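Local coordinates for mandelate racemase / muconate lactonizing enzyme (Burkholderia pseudomallei, PDB 2POD), which is of unknown specific function but belongs to the enolase superfamily, is probably a lyase, and binds a sodium ion in its barrel domain, at residues F156-L168 / P203-M215. Sequence-based numbering, arbitrary orientation.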
ATOM      1  N   PHE B 156     -20.018  40.259  -4.666  1.00 59.89           N
ATOM      2  CA  PHE B 156     -18.705  39.616  -4.481  1.00 59.54           C
ATOM      3  C   PHE B 156     -17.685  39.828  -5.599  1.00 61.74           C
ATOM      4  O   PHE B 156     -16.475  39.830  -5.350  1.00 60.11           O
ATOM      5  CB  PHE B 156     -18.777  38.160  -3.963  1.00 57.36           C
ATOM      6  CG  PHE B 156     -18.879  37.084  -5.037  1.00 44.16           C
ATOM      7  CD1 PHE B 156     -20.050  36.345  -5.172  1.00 37.95           C
ATOM      8  CD2 PHE B 156     -17.788  36.746  -5.839  1.00 42.95           C
ATOM      9  CE1 PHE B 156     -20.157  35.328  -6.120  1.00 42.47           C
ATOM     10  CE2 PHE B 156     -17.885  35.737  -6.801  1.00 52.44           C
ATOM     11  CZ  PHE B 156     -19.071  35.023  -6.939  1.00 45.92           C
ATOM     12  N   LEU B 157     -18.182  40.016  -6.819  1.00 63.38           N
ATOM     13  CA  LEU B 157     -17.326  40.269  -7.972  1.00 67.21           C
ATOM     14  C   LEU B 157     -16.608  41.613  -7.898  1.00 68.71           C
ATOM     15  O   LEU B 157     -15.473  41.736  -8.355  1.00 69.03           O
ATOM     16  CB  LEU B 157     -18.117  40.147  -9.276  1.00 67.13           C
ATOM     17  CG  LEU B 157     -18.423  38.712  -9.719  1.00 70.80           C
ATOM     18  CD1 LEU B 157     -19.597  38.668 -10.690  1.00 70.29           C
ATOM     19  CD2 LEU B 157     -17.189  38.037 -10.312  1.00 74.99           C
ATOM     20  N   HIS B 158     -17.268  42.608  -7.307  1.00 71.52           N
ATOM     21  CA  HIS B 158     -16.862  44.001  -7.475  1.00 74.22           C
ATOM     22  C   HIS B 158     -16.650  44.743  -6.157  1.00 75.06           C
ATOM     23  O   HIS B 158     -15.629  45.410  -5.976  1.00 76.35           O
ATOM     24  CB  HIS B 158     -17.848  44.744  -8.385  1.00 73.72           C
ATOM     25  CG  HIS B 158     -18.098  44.051  -9.688  1.00 72.99           C
ATOM     26  ND1 HIS B 158     -17.103  43.835 -10.619  1.00 76.26           N
ATOM     27  CD2 HIS B 158     -19.223  43.504 -10.207  1.00 69.09           C
ATOM     28  CE1 HIS B 158     -17.607  43.195 -11.658  1.00 77.72           C
ATOM     29  NE2 HIS B 158     -18.891  42.982 -11.434  1.00 78.25           N
ATOM     30  N   ARG B 159     -17.732  44.614  -5.222  1.00 72.05           N
ATOM     31  CA  ARG B 159     -17.805  45.347  -3.947  1.00 71.54           C
ATOM     32  C   ARG B 159     -17.817  44.359  -2.775  1.00 70.88           C
ATOM     33  O   ARG B 159     -18.750  44.343  -1.966  1.00 71.32           O
ATOM     34  CB  ARG B 159     -19.056  46.252  -3.893  1.00 70.71           C
ATOM     35  CG  ARG B 159     -19.553  46.765  -5.262  1.00 69.78           C
ATOM     36  CD  ARG B 159     -20.911  47.476  -5.170  1.00 62.89           C
ATOM     37  NE  ARG B 159     -22.078  46.573  -5.168  1.00 64.64           N
ATOM     38  CZ  ARG B 159     -22.516  45.865  -6.220  1.00 71.35           C
ATOM     39  NH1 ARG B 159     -21.883  45.906  -7.394  1.00 60.19           N
ATOM     40  NH2 ARG B 159     -23.597  45.089  -6.097  1.00 66.57           N
ATOM     41  N   ALA B 160     -16.705  43.465  -2.663  1.00 76.46           N
ATOM     42  CA  ALA B 160     -16.788  42.310  -1.770  1.00 75.69           C
ATOM     43  C   ALA B 160     -16.618  42.691  -0.296  1.00 73.50           C
ATOM     44  O   ALA B 160     -17.134  42.006   0.593  1.00 70.91           O
ATOM     45  CB  ALA B 160     -15.766  41.257  -2.177  1.00 76.18           C
ATOM     46  N   ASP B 161     -15.896  43.785  -0.057  1.00 73.96           N
ATOM     47  CA  ASP B 161     -15.824  44.420   1.263  1.00 75.15           C
ATOM     48  C   ASP B 161     -17.192  44.827   1.821  1.00 75.53           C
ATOM     49  O   ASP B 161     -17.477  44.600   3.002  1.00 77.67           O
ATOM     50  CB  ASP B 161     -14.854  45.621   1.266  1.00 74.09           C
ATOM     51  CG  ASP B 161     -14.820  46.378  -0.063  1.00 78.09           C
ATOM     52  OD1 ASP B 161     -15.831  46.395  -0.799  1.00 81.40           O
ATOM     53  OD2 ASP B 161     -13.765  46.975  -0.368  1.00 84.89           O
ATOM     54  N   GLU B 162     -18.031  45.403   0.961  1.00 72.92           N
ATOM     55  CA  GLU B 162     -19.355  45.891   1.347  1.00 71.30           C
ATOM     56  C   GLU B 162     -20.307  44.756   1.705  1.00 70.34           C
ATOM     57  O   GLU B 162     -21.058  44.854   2.678  1.00 73.33           O
ATOM     58  CB  GLU B 162     -19.959  46.747   0.228  1.00 72.09           C
ATOM     59  CG  GLU B 162     -19.697  48.239   0.373  1.00 75.47           C
ATOM     60  CD  GLU B 162     -19.435  48.921  -0.959  1.00 84.78           C
ATOM     61  OE1 GLU B 162     -20.390  49.062  -1.760  1.00 78.65           O
ATOM     62  OE2 GLU B 162     -18.272  49.319  -1.204  1.00 83.06           O
ATOM     63  N   LEU B 163     -20.263  43.684   0.916  1.00 68.45           N
ATOM     64  CA  LEU B 163     -21.133  42.521   1.097  1.00 64.15           C
ATOM     65  C   LEU B 163     -20.817  41.781   2.397  1.00 62.86           C
ATOM     66  O   LEU B 163     -21.725  41.337   3.107  1.00 62.93           O
ATOM     67  CB  LEU B 163     -21.003  41.588  -0.111  1.00 63.11           C
ATOM     68  CG  LEU B 163     -21.480  40.137  -0.051  1.00 60.89           C
ATOM     69  CD1 LEU B 163     -22.998  40.040   0.033  1.00 62.46           C
ATOM     70  CD2 LEU B 163     -20.972  39.418  -1.267  1.00 59.44           C
ATOM     71  N   ALA B 164     -19.524  41.674   2.694  1.00 60.42           N
ATOM     72  CA  ALA B 164     -19.032  41.099   3.939  1.00 57.00           C
ATOM     73  C   ALA B 164     -19.539  41.850   5.169  1.00 56.55           C
ATOM     74  O   ALA B 164     -20.115  41.245   6.075  1.00 54.21           O
ATOM     75  CB  ALA B 164     -17.515  41.056   3.922  1.00 56.08           C
ATOM     76  N   LEU B 165     -19.344  43.170   5.176  1.00 62.21           N
ATOM     77  CA  LEU B 165     -19.817  44.052   6.253  1.00 59.28           C
ATOM     78  C   LEU B 165     -21.334  43.995   6.450  1.00 58.24           C
ATOM     79  O   LEU B 165     -21.827  44.018   7.584  1.00 60.54           O
ATOM     80  CB  LEU B 165     -19.372  45.492   5.990  1.00 60.12           C
ATOM     81  CG  LEU B 165     -17.884  45.813   6.185  1.00 63.39           C
ATOM     82  CD1 LEU B 165     -17.512  47.110   5.465  1.00 54.02           C
ATOM     83  CD2 LEU B 165     -17.501  45.878   7.671  1.00 60.78           C
ATOM     84  N   ASP B 166     -22.055  43.899   5.337  1.00 56.78           N
ATOM     85  CA  ASP B 166     -23.505  43.765   5.332  1.00 59.68           C
ATOM     86  C   ASP B 166     -23.984  42.430   5.920  1.00 61.74           C
ATOM     87  O   ASP B 166     -24.959  42.398   6.676  1.00 65.85           O
ATOM     88  CB  ASP B 166     -24.033  43.968   3.903  1.00 60.15           C
ATOM     89  CG  ASP B 166     -25.533  43.792   3.792  1.00 65.17           C
ATOM     90  OD1 ASP B 166     -25.968  43.216   2.775  1.00 65.75           O
ATOM     91  OD2 ASP B 166     -26.277  44.232   4.700  1.00 71.49           O
ATOM     92  N   LEU B 167     -23.300  41.339   5.582  1.00 60.35           N
ATOM     93  CA  LEU B 167     -23.630  40.027   6.145  1.00 59.53           C
ATOM     94  C   LEU B 167     -23.331  39.935   7.636  1.00 60.14           C
ATOM     95  O   LEU B 167     -24.089  39.321   8.388  1.00 59.72           O
ATOM     96  CB  LEU B 167     -22.914  38.905   5.393  1.00 57.05           C
ATOM     97  CG  LEU B 167     -23.508  38.559   4.030  1.00 56.42           C
ATOM     98  CD1 LEU B 167     -22.485  37.871   3.172  1.00 48.53           C
ATOM     99  CD2 LEU B 167     -24.775  37.721   4.150  1.00 59.12           C
ATOM    100  N   LEU B 168     -22.233  40.561   8.049  1.00 62.83           N
ATOM    101  CA  LEU B 168     -21.840  40.620   9.450  1.00 65.55           C
ATOM    102  C   LEU B 168     -22.828  41.406  10.323  1.00 67.98           C
ATOM    103  O   LEU B 168     -23.002  41.086  11.502  1.00 69.53           O
ATOM    104  CB  LEU B 168     -20.433  41.206   9.574  1.00 69.09           C
ATOM    105  CG  LEU B 168     -19.662  40.922  10.864  1.00 68.22           C
ATOM    106  CD1 LEU B 168     -18.976  39.565  10.797  1.00 76.64           C
ATOM    107  CD2 LEU B 168     -18.655  42.028  11.123  1.00 75.22           C
ATOM    108  N   PRO B 203     -11.282  39.662  -4.780  1.00 63.01           N
ATOM    109  CA  PRO B 203     -12.348  39.390  -3.801  1.00 61.49           C
ATOM    110  C   PRO B 203     -11.946  38.896  -2.405  1.00 62.39           C
ATOM    111  O   PRO B 203     -12.688  39.139  -1.460  1.00 60.95           O
ATOM    112  CB  PRO B 203     -13.209  38.343  -4.508  1.00 60.61           C
ATOM    113  CG  PRO B 203     -13.052  38.667  -5.939  1.00 60.23           C
ATOM    114  CD  PRO B 203     -11.602  39.033  -6.080  1.00 62.53           C
ATOM    115  N   PHE B 204     -10.803  38.222  -2.268  1.00 60.34           N
ATOM    116  CA  PHE B 204     -10.362  37.739  -0.959  1.00 57.33           C
ATOM    117  C   PHE B 204      -9.666  38.808  -0.126  1.00 59.20           C
ATOM    118  O   PHE B 204      -9.805  38.827   1.097  1.00 58.43           O
ATOM    119  CB  PHE B 204      -9.493  36.476  -1.081  1.00 56.13           C
ATOM    120  CG  PHE B 204     -10.226  35.299  -1.647  1.00 50.97           C
ATOM    121  CD1 PHE B 204     -11.040  34.515  -0.834  1.00 48.26           C
ATOM    122  CD2 PHE B 204     -10.123  34.987  -2.999  1.00 39.74           C
ATOM    123  CE1 PHE B 204     -11.736  33.435  -1.358  1.00 51.65           C
ATOM    124  CE2 PHE B 204     -10.820  33.915  -3.537  1.00 55.03           C
ATOM    125  CZ  PHE B 204     -11.628  33.134  -2.716  1.00 51.78           C
ATOM    126  N   GLU B 205      -8.918  39.688  -0.790  1.00 63.64           N
ATOM    127  CA  GLU B 205      -8.189  40.760  -0.104  1.00 70.57           C
ATOM    128  C   GLU B 205      -9.117  41.856   0.415  1.00 70.95           C
ATOM    129  O   GLU B 205      -8.899  42.384   1.507  1.00 72.23           O
ATOM    130  CB  GLU B 205      -7.107  41.358  -1.007  1.00 72.34           C
ATOM    131  CG  GLU B 205      -6.087  42.223  -0.267  1.00 83.33           C
ATOM    132  CD  GLU B 205      -4.668  42.053  -0.782  1.00 95.82           C
ATOM    133  OE1 GLU B 205      -3.728  42.475  -0.072  1.00 97.27           O
ATOM    134  OE2 GLU B 205      -4.489  41.502  -1.891  1.00 99.43           O
ATOM    135  N   LYS B 206     -10.145  42.180  -0.373  1.00 70.57           N
ATOM    136  CA  LYS B 206     -11.166  43.161   0.000  1.00 71.13           C
ATOM    137  C   LYS B 206     -11.847  42.829   1.324  1.00 72.21           C
ATOM    138  O   LYS B 206     -11.950  43.688   2.202  1.00 73.77           O
ATOM    139  CB  LYS B 206     -12.209  43.309  -1.112  1.00 70.63           C
ATOM    140  CG  LYS B 206     -11.854  44.371  -2.146  1.00 76.22           C
ATOM    141  CD  LYS B 206     -12.815  44.360  -3.328  1.00 79.41           C
ATOM    142  CE  LYS B 206     -12.796  45.693  -4.074  1.00 81.25           C
ATOM    143  NZ  LYS B 206     -11.611  45.846  -4.967  1.00 74.68           N
ATOM    144  N   ILE B 207     -12.285  41.579   1.474  1.00 71.81           N
ATOM    145  CA  ILE B 207     -12.945  41.149   2.706  1.00 71.00           C
ATOM    146  C   ILE B 207     -11.976  40.895   3.869  1.00 69.84           C
ATOM    147  O   ILE B 207     -12.367  40.980   5.036  1.00 69.34           O
ATOM    148  CB  ILE B 207     -13.988  39.994   2.490  1.00 71.53           C
ATOM    149  CG1 ILE B 207     -13.468  38.632   2.941  1.00 67.00           C
ATOM    150  CG2 ILE B 207     -14.478  39.931   1.071  1.00 69.18           C
ATOM    151  CD1 ILE B 207     -14.205  38.121   4.138  1.00 66.28           C
ATOM    152  N   ARG B 208     -10.717  40.607   3.542  1.00 68.75           N
ATOM    153  CA  ARG B 208      -9.645  40.548   4.533  1.00 72.24           C
ATOM    154  C   ARG B 208      -9.436  41.903   5.217  1.00 72.92           C
ATOM    155  O   ARG B 208      -9.251  41.968   6.432  1.00 74.31           O
ATOM    156  CB  ARG B 208      -8.342  40.061   3.888  1.00 71.11           C
ATOM    157  CG  ARG B 208      -7.567  39.033   4.709  1.00 77.68           C
ATOM    158  CD  ARG B 208      -6.194  39.543   5.141  1.00 79.78           C
ATOM    159  NE  ARG B 208      -5.341  39.913   4.007  1.00 82.70           N
ATOM    160  CZ  ARG B 208      -4.457  39.106   3.420  1.00 80.76           C
ATOM    161  NH1 ARG B 208      -4.286  37.860   3.843  1.00 74.04           N
ATOM    162  NH2 ARG B 208      -3.735  39.552   2.400  1.00 75.47           N
ATOM    163  N   ARG B 209      -9.486  42.979   4.434  1.00 73.96           N
ATOM    164  CA  ARG B 209      -9.396  44.335   4.970  1.00 73.49           C
ATOM    165  C   ARG B 209     -10.655  44.779   5.719  1.00 71.56           C
ATOM    166  O   ARG B 209     -10.556  45.457   6.743  1.00 69.63           O
ATOM    167  CB  ARG B 209      -9.052  45.334   3.863  1.00 75.16           C
ATOM    168  CG  ARG B 209      -7.593  45.748   3.836  1.00 78.93           C
ATOM    169  CD  ARG B 209      -6.776  44.852   2.919  1.00 89.64           C
ATOM    170  NE  ARG B 209      -5.393  45.310   2.795  1.00 98.10           N
ATOM    171  CZ  ARG B 209      -4.958  46.172   1.877  1.00 98.58           C
ATOM    172  NH1 ARG B 209      -3.679  46.520   1.852  1.00 93.20           N
ATOM    173  NH2 ARG B 209      -5.795  46.687   0.982  1.00 99.85           N
ATOM    174  N   ALA B 210     -11.826  44.389   5.211  1.00 70.32           N
ATOM    175  CA  ALA B 210     -13.111  44.805   5.789  1.00 70.04           C
ATOM    176  C   ALA B 210     -13.424  44.142   7.132  1.00 71.87           C
ATOM    177  O   ALA B 210     -13.526  44.825   8.154  1.00 75.23           O
ATOM    178  CB  ALA B 210     -14.244  44.581   4.805  1.00 66.13           C
ATOM    179  N   VAL B 211     -13.567  42.818   7.130  1.00 70.25           N
ATOM    180  CA  VAL B 211     -14.007  42.092   8.325  1.00 69.81           C
ATOM    181  C   VAL B 211     -12.916  41.236   8.981  1.00 70.17           C
ATOM    182  O   VAL B 211     -12.945  41.022  10.197  1.00 71.32           O
ATOM    183  CB  VAL B 211     -15.297  41.257   8.079  1.00 70.14           C
ATOM    184  CG1 VAL B 211     -16.512  42.161   7.960  1.00 71.11           C
ATOM    185  CG2 VAL B 211     -15.169  40.412   6.845  1.00 67.94           C
ATOM    186  N   GLY B 212     -11.967  40.756   8.176  1.00 70.99           N
ATOM    187  CA  GLY B 212     -10.790  40.032   8.666  1.00 69.17           C
ATOM    188  C   GLY B 212     -11.105  38.704   9.328  1.00 68.72           C
ATOM    189  O   GLY B 212     -11.628  37.786   8.689  1.00 68.99           O
ATOM    190  N   ASP B 213     -10.801  38.631  10.624  1.00 66.50           N
ATOM    191  CA  ASP B 213     -11.020  37.449  11.465  1.00 68.60           C
ATOM    192  C   ASP B 213     -12.471  36.979  11.571  1.00 67.31           C
ATOM    193  O   ASP B 213     -12.723  35.802  11.838  1.00 69.08           O
ATOM    194  CB  ASP B 213     -10.499  37.722  12.880  1.00 70.26           C
ATOM    195  CG  ASP B 213      -9.083  37.224  13.093  1.00 80.03           C
ATOM    196  OD1 ASP B 213      -8.496  36.642  12.153  1.00 82.41           O
ATOM    197  OD2 ASP B 213      -8.556  37.415  14.211  1.00 85.90           O
ATOM    198  N   LYS B 214     -13.414  37.898  11.375  1.00 64.44           N
ATOM    199  CA  LYS B 214     -14.794  37.710  11.819  1.00 63.96           C
ATOM    200  C   LYS B 214     -15.609  36.856  10.854  1.00 59.08           C
ATOM    201  O   LYS B 214     -16.649  36.317  11.224  1.00 61.08           O
ATOM    202  CB  LYS B 214     -15.475  39.066  12.047  1.00 65.16           C
ATOM    203  CG  LYS B 214     -15.287  39.632  13.453  1.00 70.52           C
ATOM    204  CD  LYS B 214     -15.930  41.008  13.598  1.00 77.63           C
ATOM    205  CE  LYS B 214     -14.885  42.121  13.635  1.00 83.45           C
ATOM    206  NZ  LYS B 214     -14.318  42.423  12.287  1.00 81.07           N
HETATM  207  N   MSE B 215     -15.118  36.736   9.624  1.00 58.16           N
HETATM  208  CA  MSE B 215     -15.783  35.980   8.569  1.00 58.70           C
HETATM  209  C   MSE B 215     -14.978  34.733   8.197  1.00 57.39           C
HETATM  210  O   MSE B 215     -13.755  34.784   8.058  1.00 58.27           O
HETATM  211  CB  MSE B 215     -15.941  36.867   7.336  1.00 58.52           C
HETATM  212  CG  MSE B 215     -16.840  36.318   6.247  1.00 66.99           C
HETATM  213 SE   MSE B 215     -18.733  36.480   6.669  1.00 93.66          SE
HETATM  214  CE  MSE B 215     -18.819  38.383   7.111  1.00 67.77           C
TER
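Ala-164 packs its CB against both Val-211 CG2, at 3.8 Å, and Ile-207 CB. One turn earlier, Ala-160 CB meets Ile-207 CG2. The small alanines let helices 160-168 and 203-210 approach to 7.9 Å between axes, at an angle of 46°. Asp-161 sits close to the second backbone: its CB lies 3.7 Å from Ala-210 CB and also touches Lys-206 O. Its OD2 lies beside the aliphatic part of Lys-206, nearest CG, while Lys-206 NZ stays 5.2 Å away. The lysine chain runs on past the N-terminal end of helix 160-168 and brings CE to His-158 O.

Both segments belong to the TIM-barrel-like domain of the enolase superfamily. Helices 160-170 and 202-210 precede the neighbouring parallel strands 174-177 and 216-220, and they pack side by side outside the barrel. Phe-204 and Ile-207 reach the strands beneath, and so do Leu-167 and Met-215.

Leu-168, on the first helix, packs against the turn that follows helix 203-210. Its CG stands anti to the backbone N (chi1 -160°), and chi2 near 84° turns the two methyls to different atoms of the second segment. CD2 meets Val-211 CG1 tip to tip at 3.8 Å and also touches Lys-214 CD. CD1 rests on Lys-214 CB and on the CE of Met-215, a selenomethionine. Met-215 CE also lies near Ala-164 O. Leu-165 CD2 reaches the same Val-211 CG1 at 3.9 Å. Lys-214 curls back at chi3 and chi4, and its NZ donates to a lone pair of Val-211 O at 2.9 Å.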